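Local coordinates for protein Non-ribosomal peptide synthetase (Streptomyces halstedii, PDB 3WV4) that belongs to the non-ribosomal peptide synthetases and carries the fold of the AMP-binding (ANL) enzyme superfamily, at residues Thr70-Tyr73 with Gln74-Leu77; Asp174-Arg177 with Leu178-Ala181. All blocks are in the same frame, centred on the assembly; numbering follows the deposited sequence.

Contact 1: Thr70-Tyr73 with Gln74-Leu77; sequences TWTY and QELL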
# COMPACT_ATOMS: atom_id res chain seq x y z
N THR A 70 1.98 15.60 14.14
CA THR A 70 0.75 15.32 13.38
C THR A 70 0.59 16.38 12.28
O THR A 70 0.88 17.58 12.51
CB THR A 70 -0.48 15.35 14.34
OG1 THR A 70 -0.29 14.36 15.36
CG2 THR A 70 -1.78 15.04 13.62
N TRP A 71 0.16 15.95 11.11
CA TRP A 71 -0.23 16.88 10.03
C TRP A 71 -1.72 16.77 9.72
O TRP A 71 -2.27 15.67 9.67
CB TRP A 71 0.47 16.54 8.72
CG TRP A 71 1.87 16.96 8.59
CD1 TRP A 71 2.55 17.88 9.37
CD2 TRP A 71 2.79 16.55 7.57
NE1 TRP A 71 3.80 18.01 8.91
CE2 TRP A 71 3.99 17.22 7.81
CE3 TRP A 71 2.73 15.64 6.51
CZ2 TRP A 71 5.11 17.03 7.03
CZ3 TRP A 71 3.82 15.46 5.74
CH2 TRP A 71 5.00 16.14 6.00
N THR A 72 -2.34 17.91 9.49
CA THR A 72 -3.67 17.95 8.94
C THR A 72 -3.60 17.70 7.46
O THR A 72 -2.54 17.68 6.89
CB THR A 72 -4.31 19.34 9.12
OG1 THR A 72 -3.58 20.28 8.35
CG2 THR A 72 -4.31 19.75 10.58
N TYR A 73 -4.75 17.54 6.81
CA TYR A 73 -4.76 17.36 5.35
C TYR A 73 -4.19 18.56 4.64
O TYR A 73 -3.45 18.39 3.66
CB TYR A 73 -6.15 17.00 4.81
CG TYR A 73 -6.37 15.55 4.91
CD1 TYR A 73 -7.04 15.01 5.98
CD2 TYR A 73 -5.78 14.67 4.00
CE1 TYR A 73 -7.16 13.64 6.10
CE2 TYR A 73 -5.91 13.31 4.10
CZ TYR A 73 -6.60 12.80 5.15
OH TYR A 73 -6.72 11.43 5.28
N GLN A 74 -4.45 19.75 5.16
CA GLN A 74 -3.81 20.95 4.61
C GLN A 74 -2.30 20.88 4.69
O GLN A 74 -1.64 21.14 3.70
CB GLN A 74 -4.29 22.23 5.31
CG GLN A 74 -3.75 23.48 4.65
CD GLN A 74 -4.36 23.73 3.29
OE1 GLN A 74 -3.71 23.55 2.25
NE2 GLN A 74 -5.61 24.17 3.29
N GLU A 75 -1.78 20.53 5.85
CA GLU A 75 -0.33 20.43 6.05
C GLU A 75 0.26 19.42 5.13
O GLU A 75 1.28 19.67 4.54
CB GLU A 75 0.03 20.11 7.51
CG GLU A 75 -0.19 21.31 8.46
CD GLU A 75 -0.08 20.92 9.92
OE1 GLU A 75 -0.86 20.07 10.39
OE2 GLU A 75 0.86 21.40 10.57
N LEU A 76 -0.40 18.28 4.99
CA LEU A 76 0.13 17.23 4.11
C LEU A 76 0.22 17.72 2.69
O LEU A 76 1.18 17.45 1.97
CB LEU A 76 -0.73 15.96 4.19
CG LEU A 76 -0.37 14.89 3.19
CD1 LEU A 76 1.07 14.48 3.33
CD2 LEU A 76 -1.31 13.69 3.39
N LEU A 77 -0.81 18.43 2.26
CA LEU A 77 -0.83 18.94 0.89
C LEU A 77 0.25 19.99 0.70
O LEU A 77 0.95 19.95 -0.27
CB LEU A 77 -2.22 19.53 0.55
CG LEU A 77 -2.36 20.24 -0.77
CD1 LEU A 77 -2.29 19.27 -1.93
CD2 LEU A 77 -3.68 21.01 -0.80
O HOH W 1 -1.05 19.93 12.78
O HOH W 2 2.11 19.97 12.36

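Contact 2: Asp174-Arg177 with Leu178-Ala181; sequences DVER and LRDA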
# COMPACT_ATOMS: atom_id res chain seq x y z
N ASP A 174 15.23 22.55 2.79
CA ASP A 174 14.79 23.19 1.56
C ASP A 174 13.31 23.08 1.35
O ASP A 174 12.69 24.03 0.91
CB ASP A 174 15.52 22.57 0.35
CG ASP A 174 17.01 22.83 0.39
OD1 ASP A 174 17.41 23.88 0.99
OD2 ASP A 174 17.77 21.98 -0.15
N VAL A 175 12.74 21.91 1.63
CA VAL A 175 11.31 21.71 1.41
C VAL A 175 10.55 22.68 2.29
O VAL A 175 9.50 23.20 1.91
CB VAL A 175 10.85 20.26 1.68
CG1 VAL A 175 9.33 20.16 1.79
CG2 VAL A 175 11.31 19.35 0.58
N GLU A 176 11.03 22.90 3.50
CA GLU A 176 10.36 23.87 4.39
C GLU A 176 10.44 25.31 3.86
O GLU A 176 9.44 26.05 3.89
CB GLU A 176 10.94 23.76 5.81
CG GLU A 176 10.48 22.47 6.46
CD GLU A 176 11.01 22.26 7.86
OE1 GLU A 176 12.20 22.57 8.12
OE2 GLU A 176 10.24 21.70 8.67
N ARG A 177 11.60 25.69 3.34
CA ARG A 177 11.73 27.01 2.74
C ARG A 177 10.75 27.13 1.60
O ARG A 177 10.06 28.11 1.45
CB ARG A 177 13.11 27.23 2.19
CG ARG A 177 14.22 27.45 3.20
CD ARG A 177 15.53 27.85 2.47
NE ARG A 177 15.92 26.89 1.38
CZ ARG A 177 15.57 27.01 0.08
NH1 ARG A 177 14.84 28.05 -0.36
NH2 ARG A 177 15.92 26.09 -0.80
N LEU A 178 10.69 26.07 0.80
CA LEU A 178 9.82 26.05 -0.35
C LEU A 178 8.39 26.10 0.09
O LEU A 178 7.56 26.73 -0.55
CB LEU A 178 10.04 24.80 -1.16
CG LEU A 178 11.35 24.84 -1.96
CD1 LEU A 178 11.77 23.45 -2.45
CD2 LEU A 178 11.22 25.82 -3.12
N ARG A 179 8.10 25.42 1.19
CA ARG A 179 6.75 25.44 1.74
C ARG A 179 6.34 26.86 2.13
O ARG A 179 5.23 27.29 1.84
CB ARG A 179 6.68 24.56 2.96
CG ARG A 179 5.31 24.38 3.57
CD ARG A 179 5.46 23.90 5.00
NE ARG A 179 6.26 24.83 5.80
CZ ARG A 179 7.02 24.51 6.85
NH1 ARG A 179 7.12 23.26 7.27
NH2 ARG A 179 7.67 25.46 7.51
N ASP A 180 7.26 27.55 2.78
CA ASP A 180 7.01 28.87 3.31
C ASP A 180 6.75 29.86 2.19
O ASP A 180 5.85 30.69 2.28
CB ASP A 180 8.16 29.29 4.20
CG ASP A 180 8.19 28.51 5.49
OD1 ASP A 180 7.20 27.80 5.79
OD2 ASP A 180 9.21 28.55 6.19
N ALA A 181 7.51 29.71 1.11
CA ALA A 181 7.27 30.46 -0.13
C ALA A 181 6.02 30.07 -0.92
O ALA A 181 5.73 30.67 -1.95
CB ALA A 181 8.50 30.33 -1.00

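Contact 1: Thr70-Tyr73 with Gln74-Leu77
The indole of Trp71 meets Leu76 and Glu75 obliquely, neither squarely on a face nor at an edge: Leu76 CD1 lies 3.8 Å from Trp71 CE3, and Glu75 CB sits near the pyrrole end of the ring. A water within bonding distance of both Thr70 O and Glu75 OE2 lies in the indole plane, at its edge. The Glu75 carboxylate is turned 55° from the indole. The ring also stacks with His79 and makes a cation-pi contact with Arg106.

The chain here passes from strand 70-72 into helix 73-89, and the junction is a capping box. Thr72 is the N-cap. Its OG1, placed between backbone N and carbonyl carbon (chi1 65°), turns towards the first turn and accepts from Glu75 N at 3.1 Å in a nearly straight bond. The reciprocal bond runs from Thr72 N to Glu75 OE1 at 2.8 Å, meeting the carboxylate on its anti side. Glu75 gets there with CG anti to its carbonyl carbon (chi1 -73°) and the chain extended beyond. Leu76 N then bonds Thr72 O at 2.9 Å, the first regular helical link, followed by Leu77 N to Tyr73 O.

The box thus pairs a first-turn amide with a hydroxyl, and a carboxylate with the N-cap amide; a negative charge at this helix start probably interacts favourably with the helix dipole.

Contact 2: Asp174-Arg177 with Leu178-Ala181
Between Asp174-Arg177 and Leu178-Ala181 the backbone makes four consecutive i to i+4 hydrogen bonds, from Leu178 N to Asp174 O through Ala181 N to Arg177 O, which carry helix 168-180 through its last turn, the last of them from the loop residue Ala181.

On this frame Glu176 and Arg179 lie side by side and point the same way. Glu176 CG packs 3.5 Å from Arg179 NH1, while Glu176 CB sits over one face of the guanidinium, offset toward its rim. The carboxylate is turned 57° from the guanidinium, and the salt bridge from Glu176 OE2 to Arg179 NH1 is long at 3.8 Å. Arg179 leaves the helix with CG anti to the backbone N (chi1 -175°) and bends at chi3, which brings its NE edge round to Asp180. There the grip is side-on: Arg179 NE at 3.1 Å and Arg179 NH2 at 2.9 Å both reach Asp180 OD1 from the same face of the carboxylate, with that oxygen in the guanidinium plane.

A second pair spans one turn, as Arg177 NH2 donates to Asp174 OD1 at 3.2 Å from well above the carboxylate plane. Leu178 lays CG 3.3 Å from Asp174 O, the carbonyl that also accepts from Leu178 N. Val175 packs on Ala82 and Phe83 of helix 73-89, and Arg179 also touches that helix, at His79 and Ala82.

The chemistry is that of a charged surface helix end: one guanidinium shared by two acidic side chains, tightly by Asp180 and loosely by Glu176, in a network that probably offsets their negative charges.

How the contacts relate
The two contacts illustrate local order at opposite kinds of helix end, the start of one and the close of another: contact 1 starts helix 73-89 with a capping box, and contact 2 covers the final turns of helix 168-180. Their centres are about 15 Å apart and their nearest atoms about 6 Å, so they do not touch. Helix 73-89 nevertheless links them. His79, whose ring stacks on Trp71 of contact 1, also touches Arg179 of contact 2. Contact 1 is partly buried, whereas contact 2 lies at the surface. Their centres stand about 19 Å and 28 Å from that of the chain, on the same side of it.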